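Local structure of alpha-1,3-glucanase (Bacillus circulans, 5ZRU) at residues A[501-506]-A[531-536]; A[540-545]-A[573-578]. The protein probably hydrolyses alpha-1,3-glucan, this chain being the GH87 catalytic unit of a longer enzyme whose other modules include probable carbohydrate-binding domains. All coordinates share one frame; numbering follows the deposited sequence.

Both contacts lie in the D2 part of the catalytic unit, in its last strands, and follow each other in series. From the N-terminal side, the chain runs through strand 502-505 and then strand 513-523 before the loop 531-536 folds back on the first of these, closing contact 1. Strand 542-544 comes next and lies parallel beside strand 502-505. Contact 2 closes when the chain, having passed through strands 550-561 and 567-568, brings its C-terminal strand 574-577 up to strand 542-544. Neither loop encloses the other. The two contacts meet through Ser-534 OG and Tyr-543 OH, 2.7 Å apart and probably hydrogen-bonded, and through the backbone pairing of Ile-502 with Tyr-543.

Contact 1: A[501-506]-A[531-536]; sequences AIQFGY and SRFSSP
Arg-532 and Phe-533 put their side chains against Tyr-506 and Gln-503, with no direct hydrogen bond between the two segments. The loop is set up one residue earlier, where Ser-531 OG accepts the backbone N-H of Ser-534 at 2.9 Å, an ST motif; the same hydroxyl is hydrogen-bonded to Glu-471. Arg-532 then stretches out fully from CG to NE and crosses Tyr-506 at about a right angle. Tyr-506 OH sits over one face of the guanidinium, 3.4 Å from NH2, at a poor angle for a hydrogen bond. The polar link goes through a water instead: Arg-532 NH1 donates to it at 2.9 Å, and Tyr-506 OH lies 3.0 Å from it, also hydrogen-bonded.

Phe-533 follows and meets both Tyr-506, just past the strand, and Gln-503 within it. Its CE1 lies 3.8 Å from Tyr-506 CE1, with the ring planes 80° apart in an oblique pairing, while the tyrosine oxygen comes up to the phenylalanine edge, near the ring plane. Nearer the CE2 corner of the ring, Gln-503 NE2 approaches obliquely, 3.8 Å from Phe-533 CE2, amide and ring planes nearly perpendicular. Gln-503 gets there because its CG is anti to the backbone N (chi1 170°) and the chain stays extended beyond it; the amide nitrogen is satisfied by the carbonyl of Glu-471, which also holds the Arg-532 backbone N-H through its carboxylate. Phe-533 itself stacks on Tyr-545, so the loop also leans on segment 540-545. The loop 531-536 thus packs against a ladder in which strand 502-505 stacks in parallel between strands 475-478 and 542-544, consistent with the right-handed parallel beta-helix of the pectate-lyase-like clan to which the D2 region belongs.

Contact 2: A[540-545]-A[573-578]; sequences AAIYTY and FNLTIQ
Thr-544 plants its methyl squarely on the ring of Phe-573: CG2 stands 3.6 Å from the ring centroid and only 5° off the normal, a CH-pi contact over the middle of the face. CG2 anti to the carbonyl carbon sets the methyl over the ring, while OG1 lies near Phe-573 CB and is hydrogen-bonded to Gln-570 N and Thr-546 O. Were Phe-573 replaced by an alanine, the Thr-544 methyl would probably lose the ring face it rests on, opening a gap there and taking away one of the aromatic rings beside Phe-504.

Farther along, the packing slackens. The CA atoms of Thr-544 and Phe-573 are 7.6 Å apart, but those of Ile-542 and Leu-575 are separated by 9.4 Å. Ile-542 spans the wider gap with CD1, 4.3 Å from Leu-575 CD2 and 4.2 Å from Ile-577 CD1, and its CG2 comes as near to the leucine; the two isoleucines reach toward each other tip to tip, and Leu-575 and Ile-577 are already partly exposed. Phe-553 of strand 550-561 touches both Ile-542 and Leu-575, and Tyr-567 touches both isoleucines. Strand 542-544 runs between the parallel strands 502-505 and 567-568, and faces strand 574-577, the last of the chain, which pairs with strand 550-561.

Contact 1: A[501-506]-A[531-536]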
ATOM      1  N   ALA A 501     -21.952  -1.908   4.002  1.00 10.91           N
ATOM      2  CA  ALA A 501     -21.131  -2.552   2.975  1.00 10.10           C
ATOM      3  C   ALA A 501     -20.994  -1.683   1.727  1.00 10.02           C
ATOM      4  O   ALA A 501     -19.894  -1.520   1.189  1.00 11.76           O
ATOM      5  CB  ALA A 501     -21.713  -3.923   2.608  1.00 10.73           C
ATOM      6  N   ILE A 502     -22.097  -1.138   1.229  1.00 10.41           N
ATOM      7  CA  ILE A 502     -22.087  -0.330   0.012  1.00  8.95           C
ATOM      8  C   ILE A 502     -22.777   0.992   0.318  1.00 11.66           C
ATOM      9  O   ILE A 502     -23.910   0.995   0.812  1.00 11.92           O
ATOM     10  CB  ILE A 502     -22.790  -1.049  -1.153  1.00 11.38           C
ATOM     11  CG1 ILE A 502     -22.146  -2.413  -1.396  1.00  9.16           C
ATOM     12  CG2 ILE A 502     -22.719  -0.214  -2.424  1.00 11.22           C
ATOM     13  CD1 ILE A 502     -22.938  -3.270  -2.363  1.00  9.60           C
ATOM     14  N   GLN A 503     -22.097   2.107   0.022  1.00  9.27           N
ATOM     15  CA  GLN A 503     -22.539   3.449   0.420  1.00 11.03           C
ATOM     16  C   GLN A 503     -22.503   4.398  -0.773  1.00 10.33           C
ATOM     17  O   GLN A 503     -21.494   4.461  -1.488  1.00  8.28           O
ATOM     18  CB  GLN A 503     -21.654   3.994   1.556  1.00 10.27           C
ATOM     19  CG  GLN A 503     -21.843   5.475   1.903  1.00  8.20           C
ATOM     20  CD  GLN A 503     -21.130   5.853   3.202  1.00 10.65           C
ATOM     21  OE1 GLN A 503     -21.105   5.070   4.144  1.00 10.74           O
ATOM     22  NE2 GLN A 503     -20.548   7.051   3.249  1.00 10.41           N
ATOM     23  N   PHE A 504     -23.606   5.133  -0.982  1.00  9.64           N
ATOM     24  CA  PHE A 504     -23.744   6.141  -2.030  1.00  9.41           C
ATOM     25  C   PHE A 504     -24.112   7.472  -1.396  1.00 10.22           C
ATOM     26  O   PHE A 504     -25.024   7.527  -0.572  1.00 13.47           O
ATOM     27  CB  PHE A 504     -24.886   5.856  -3.033  1.00 10.22           C
ATOM     28  CG  PHE A 504     -24.819   4.544  -3.741  1.00  8.99           C
ATOM     29  CD1 PHE A 504     -25.154   3.366  -3.091  1.00 10.81           C
ATOM     30  CD2 PHE A 504     -24.534   4.500  -5.098  1.00 10.92           C
ATOM     31  CE1 PHE A 504     -25.149   2.160  -3.773  1.00 13.68           C
ATOM     32  CE2 PHE A 504     -24.532   3.283  -5.782  1.00 12.34           C
ATOM     33  CZ  PHE A 504     -24.833   2.128  -5.114  1.00 10.85           C
ATOM     34  N   GLY A 505     -23.477   8.554  -1.832  1.00 10.59           N
ATOM     35  CA  GLY A 505     -23.913   9.847  -1.340  1.00 11.02           C
ATOM     36  C   GLY A 505     -23.335  11.016  -2.109  1.00 12.30           C
ATOM     37  O   GLY A 505     -22.610  10.849  -3.092  1.00 12.87           O
ATOM     38  N   TYR A 506     -23.663  12.215  -1.600  1.00 11.58           N
ATOM     39  CA  TYR A 506     -23.517  13.513  -2.261  1.00 14.25           C
ATOM     40  C   TYR A 506     -24.427  13.572  -3.484  1.00 12.72           C
ATOM     41  O   TYR A 506     -25.018  12.557  -3.870  1.00 15.66           O
ATOM     42  CB  TYR A 506     -22.047  13.818  -2.591  1.00 13.71           C
ATOM     43  CG  TYR A 506     -21.287  14.189  -1.327  1.00 14.97           C
ATOM     44  CD1 TYR A 506     -20.947  13.217  -0.403  1.00 14.09           C
ATOM     45  CD2 TYR A 506     -20.964  15.512  -1.034  1.00 19.59           C
ATOM     46  CE1 TYR A 506     -20.277  13.527   0.770  1.00 15.29           C
ATOM     47  CE2 TYR A 506     -20.295  15.840   0.154  1.00 21.41           C
ATOM     48  CZ  TYR A 506     -19.955  14.832   1.048  1.00 20.75           C
ATOM     49  OH  TYR A 506     -19.294  15.105   2.228  1.00 17.91           O
ATOM     50  N   SER A 531     -24.084   8.950  13.148  1.00 11.76           N
ATOM     51  CA  SER A 531     -23.919   9.106  11.710  1.00 12.71           C
ATOM     52  C   SER A 531     -23.567  10.545  11.372  1.00 15.17           C
ATOM     53  O   SER A 531     -24.176  11.488  11.892  1.00 14.41           O
ATOM     54  CB  SER A 531     -25.197   8.682  10.956  1.00 11.35           C
ATOM     55  OG  SER A 531     -25.118   8.987   9.569  1.00 13.10           O
ATOM     56  N   ARG A 532     -22.577  10.708  10.495  1.00 12.22           N
ATOM     57  CA  ARG A 532     -22.298  12.028   9.943  1.00 12.23           C
ATOM     58  C   ARG A 532     -23.434  12.492   9.045  1.00 15.17           C
ATOM     59  O   ARG A 532     -23.916  13.623   9.170  1.00 13.66           O
ATOM     60  CB  ARG A 532     -20.983  12.007   9.165  1.00  9.87           C
ATOM     61  CG  ARG A 532     -20.651  13.328   8.438  1.00 13.61           C
ATOM     62  CD  ARG A 532     -19.413  13.142   7.570  1.00 10.67           C
ATOM     63  NE  ARG A 532     -19.004  14.343   6.849  1.00 10.22           N
ATOM     64  CZ  ARG A 532     -18.129  14.342   5.847  1.00 11.71           C
ATOM     65  NH1 ARG A 532     -17.595  13.197   5.431  1.00 10.55           N
ATOM     66  NH2 ARG A 532     -17.795  15.475   5.244  1.00 11.64           N
ATOM     67  N   PHE A 533     -23.894  11.620   8.145  1.00 12.36           N
ATOM     68  CA  PHE A 533     -24.751  12.052   7.051  1.00 13.32           C
ATOM     69  C   PHE A 533     -26.237  11.924   7.336  1.00 16.84           C
ATOM     70  O   PHE A 533     -27.028  12.645   6.717  1.00 16.53           O
ATOM     71  CB  PHE A 533     -24.442  11.250   5.781  1.00 13.99           C
ATOM     72  CG  PHE A 533     -23.050  11.440   5.267  1.00 14.55           C
ATOM     73  CD1 PHE A 533     -22.612  12.699   4.852  1.00 13.56           C
ATOM     74  CD2 PHE A 533     -22.183  10.365   5.183  1.00 11.62           C
ATOM     75  CE1 PHE A 533     -21.322  12.875   4.363  1.00 14.26           C
ATOM     76  CE2 PHE A 533     -20.890  10.537   4.700  1.00 13.29           C
ATOM     77  CZ  PHE A 533     -20.463  11.789   4.286  1.00 11.48           C
ATOM     78  N   SER A 534     -26.640  11.037   8.239  1.00 14.31           N
ATOM     79  CA  SER A 534     -28.041  10.664   8.340  1.00 15.03           C
ATOM     80  C   SER A 534     -28.425  10.555   9.805  1.00 14.03           C
ATOM     81  O   SER A 534     -27.664  10.917  10.710  1.00 16.05           O
ATOM     82  CB  SER A 534     -28.314   9.337   7.615  1.00 17.99           C
ATOM     83  OG  SER A 534     -27.594   9.262   6.402  1.00 22.56           O
ATOM     84  N   SER A 535     -29.633  10.057  10.028  1.00 15.61           N
ATOM     85  CA  SER A 535     -30.066   9.735  11.367  1.00 15.36           C
ATOM     86  C   SER A 535     -29.327   8.489  11.850  1.00 17.38           C
ATOM     87  O   SER A 535     -28.794   7.724  11.037  1.00 16.47           O
ATOM     88  CB  SER A 535     -31.573   9.513  11.372  1.00 19.55           C
ATOM     89  OG  SER A 535     -31.933   8.645  10.319  1.00 23.09           O
ATOM     90  N   PRO A 536     -29.274   8.266  13.167  1.00 18.48           N
ATOM     91  CA  PRO A 536     -28.536   7.105  13.684  1.00 15.58           C
ATOM     92  C   PRO A 536     -29.048   5.802  13.091  1.00 15.33           C
ATOM     93  O   PRO A 536     -30.238   5.645  12.810  1.00 17.02           O
ATOM     94  CB  PRO A 536     -28.795   7.158  15.196  1.00 21.72           C
ATOM     95  CG  PRO A 536     -29.163   8.567  15.468  1.00 20.14           C
ATOM     96  CD  PRO A 536     -29.879   9.059  14.256  1.00 15.34           C
TER
HETATM   97  O   HOH W   1     -16.566  14.077   2.845  1.00 19.43           O

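Contact 2: A[540-545]-A[573-578]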
ATOM      1  N   ALA A 540     -25.657  -1.138   7.406  1.00  9.40           N
ATOM      2  CA  ALA A 540     -26.552  -1.835   6.495  1.00 11.02           C
ATOM      3  C   ALA A 540     -25.788  -2.518   5.363  1.00 11.39           C
ATOM      4  O   ALA A 540     -24.597  -2.283   5.139  1.00  9.79           O
ATOM      5  CB  ALA A 540     -27.575  -0.861   5.903  1.00 10.15           C
ATOM      6  N   ALA A 541     -26.514  -3.355   4.616  1.00 10.95           N
ATOM      7  CA  ALA A 541     -25.969  -3.895   3.371  1.00 11.56           C
ATOM      8  C   ALA A 541     -25.795  -2.801   2.324  1.00 12.84           C
ATOM      9  O   ALA A 541     -24.755  -2.719   1.662  1.00 10.75           O
ATOM     10  CB  ALA A 541     -26.875  -4.997   2.830  1.00 12.68           C
ATOM     11  N   ILE A 542     -26.819  -1.969   2.134  1.00 10.06           N
ATOM     12  CA  ILE A 542     -26.784  -0.882   1.164  1.00 11.05           C
ATOM     13  C   ILE A 542     -27.296   0.379   1.839  1.00 10.37           C
ATOM     14  O   ILE A 542     -28.347   0.355   2.489  1.00 12.31           O
ATOM     15  CB  ILE A 542     -27.627  -1.199  -0.087  1.00 11.99           C
ATOM     16  CG1 ILE A 542     -27.186  -2.535  -0.699  1.00 15.69           C
ATOM     17  CG2 ILE A 542     -27.528  -0.067  -1.099  1.00 10.21           C
ATOM     18  CD1 ILE A 542     -28.139  -3.066  -1.790  1.00 15.18           C
ATOM     19  N   TYR A 543     -26.586   1.483   1.628  1.00 11.92           N
ATOM     20  CA  TYR A 543     -26.817   2.750   2.312  1.00  9.06           C
ATOM     21  C   TYR A 543     -26.716   3.878   1.303  1.00 10.13           C
ATOM     22  O   TYR A 543     -25.748   3.938   0.547  1.00 12.45           O
ATOM     23  CB  TYR A 543     -25.769   2.920   3.428  1.00 10.06           C
ATOM     24  CG  TYR A 543     -25.679   4.270   4.106  1.00 11.03           C
ATOM     25  CD1 TYR A 543     -26.805   4.891   4.640  1.00 13.60           C
ATOM     26  CD2 TYR A 543     -24.442   4.886   4.279  1.00 10.61           C
ATOM     27  CE1 TYR A 543     -26.701   6.126   5.295  1.00 11.60           C
ATOM     28  CE2 TYR A 543     -24.328   6.103   4.931  1.00 11.97           C
ATOM     29  CZ  TYR A 543     -25.459   6.716   5.439  1.00 12.82           C
ATOM     30  OH  TYR A 543     -25.327   7.913   6.101  1.00 12.53           O
ATOM     31  N   THR A 544     -27.704   4.773   1.276  1.00 11.90           N
ATOM     32  CA  THR A 544     -27.529   6.029   0.565  1.00 10.99           C
ATOM     33  C   THR A 544     -27.892   7.184   1.486  1.00 11.73           C
ATOM     34  O   THR A 544     -28.760   7.066   2.358  1.00 11.64           O
ATOM     35  CB  THR A 544     -28.354   6.119  -0.744  1.00 12.60           C
ATOM     36  OG1 THR A 544     -29.680   6.576  -0.454  1.00 14.85           O
ATOM     37  CG2 THR A 544     -28.406   4.754  -1.485  1.00 11.78           C
ATOM     38  N   TYR A 545     -27.175   8.287   1.316  1.00 12.36           N
ATOM     39  CA  TYR A 545     -27.502   9.553   1.960  1.00 13.59           C
ATOM     40  C   TYR A 545     -27.698  10.635   0.902  1.00 14.78           C
ATOM     41  O   TYR A 545     -27.456  11.818   1.145  1.00 13.12           O
ATOM     42  CB  TYR A 545     -26.439   9.947   2.991  1.00 13.25           C
ATOM     43  CG  TYR A 545     -25.028  10.042   2.461  1.00 14.92           C
ATOM     44  CD1 TYR A 545     -24.260   8.891   2.263  1.00 12.05           C
ATOM     45  CD2 TYR A 545     -24.446  11.277   2.186  1.00 13.76           C
ATOM     46  CE1 TYR A 545     -22.967   8.968   1.776  1.00 10.25           C
ATOM     47  CE2 TYR A 545     -23.139  11.364   1.702  1.00 14.22           C
ATOM     48  CZ  TYR A 545     -22.407  10.200   1.506  1.00 13.86           C
ATOM     49  OH  TYR A 545     -21.117  10.260   1.024  1.00 12.34           O
ATOM     50  N   PHE A 573     -33.866   7.895  -4.056  1.00 16.42           N
ATOM     51  CA  PHE A 573     -32.880   7.032  -4.697  1.00 15.33           C
ATOM     52  C   PHE A 573     -33.563   5.780  -5.238  1.00 18.44           C
ATOM     53  O   PHE A 573     -34.312   5.113  -4.515  1.00 17.88           O
ATOM     54  CB  PHE A 573     -31.784   6.659  -3.694  1.00 15.67           C
ATOM     55  CG  PHE A 573     -30.591   5.995  -4.317  1.00 13.41           C
ATOM     56  CD1 PHE A 573     -30.593   4.631  -4.574  1.00 12.67           C
ATOM     57  CD2 PHE A 573     -29.460   6.738  -4.639  1.00 12.92           C
ATOM     58  CE1 PHE A 573     -29.492   4.017  -5.155  1.00 13.62           C
ATOM     59  CE2 PHE A 573     -28.358   6.129  -5.214  1.00 13.53           C
ATOM     60  CZ  PHE A 573     -28.375   4.771  -5.472  1.00 15.55           C
ATOM     61  N   ASN A 574     -33.292   5.458  -6.507  1.00 18.04           N
ATOM     62  CA  ASN A 574     -33.939   4.351  -7.214  1.00 18.04           C
ATOM     63  C   ASN A 574     -33.061   3.107  -7.113  1.00 16.36           C
ATOM     64  O   ASN A 574     -32.133   2.924  -7.904  1.00 17.05           O
ATOM     65  CB  ASN A 574     -34.184   4.722  -8.671  1.00 18.16           C
ATOM     66  CG  ASN A 574     -34.905   6.048  -8.825  1.00 33.46           C
ATOM     67  OD1 ASN A 574     -34.300   7.059  -9.209  1.00 36.69           O
ATOM     68  ND2 ASN A 574     -36.200   6.055  -8.530  1.00 33.50           N
ATOM     69  N   LEU A 575     -33.367   2.235  -6.160  1.00 16.21           N
ATOM     70  CA  LEU A 575     -32.613   1.005  -5.938  1.00 18.57           C
ATOM     71  C   LEU A 575     -33.429  -0.172  -6.453  1.00 17.89           C
ATOM     72  O   LEU A 575     -34.562  -0.381  -6.014  1.00 16.08           O
ATOM     73  CB  LEU A 575     -32.283   0.820  -4.455  1.00 14.50           C
ATOM     74  CG  LEU A 575     -31.527  -0.444  -4.025  1.00 14.21           C
ATOM     75  CD1 LEU A 575     -30.090  -0.461  -4.552  1.00 16.19           C
ATOM     76  CD2 LEU A 575     -31.560  -0.619  -2.507  1.00 18.11           C
ATOM     77  N   THR A 576     -32.856  -0.929  -7.384  1.00 13.87           N
ATOM     78  CA  THR A 576     -33.463  -2.146  -7.911  1.00 12.93           C
ATOM     79  C   THR A 576     -32.665  -3.338  -7.404  1.00 15.67           C
ATOM     80  O   THR A 576     -31.436  -3.345  -7.509  1.00 15.37           O
ATOM     81  CB  THR A 576     -33.462  -2.139  -9.440  1.00 16.91           C
ATOM     82  OG1 THR A 576     -34.237  -1.032  -9.920  1.00 23.42           O
ATOM     83  CG2 THR A 576     -34.036  -3.444  -9.979  1.00 19.71           C
ATOM     84  N   ILE A 577     -33.349  -4.331  -6.839  1.00 13.68           N
ATOM     85  CA  ILE A 577     -32.707  -5.558  -6.377  1.00 13.40           C
ATOM     86  C   ILE A 577     -33.487  -6.728  -6.949  1.00 18.42           C
ATOM     87  O   ILE A 577     -34.627  -6.976  -6.536  1.00 13.42           O
ATOM     88  CB  ILE A 577     -32.640  -5.643  -4.851  1.00 14.84           C
ATOM     89  CG1 ILE A 577     -31.915  -4.407  -4.316  1.00 14.66           C
ATOM     90  CG2 ILE A 577     -31.924  -6.911  -4.426  1.00 16.74           C
ATOM     91  CD1 ILE A 577     -31.986  -4.278  -2.863  1.00 22.59           C
ATOM     92  N   GLN A 578     -32.876  -7.451  -7.882  1.00 16.88           N
ATOM     93  CA  GLN A 578     -33.566  -8.487  -8.645  1.00 21.63           C
ATOM     94  C   GLN A 578     -32.658  -9.703  -8.862  1.00 25.90           C
ATOM     95  O   GLN A 578     -31.519  -9.750  -8.376  1.00 18.46           O
ATOM     96  CB  GLN A 578     -34.046  -7.917  -9.994  1.00 21.74           C
ATOM     97  CG  GLN A 578     -32.938  -7.228 -10.787  1.00 20.68           C
ATOM     98  CD  GLN A 578     -33.422  -6.498 -12.021  1.00 23.08           C
ATOM     99  OE1 GLN A 578     -34.622  -6.259 -12.202  1.00 28.49           O
ATOM    100  NE2 GLN A 578     -32.487  -6.137 -12.883  1.00 20.12           N
ATOM    101  OXT GLN A 578     -33.048 -10.679  -9.513  1.00 24.47           O
TER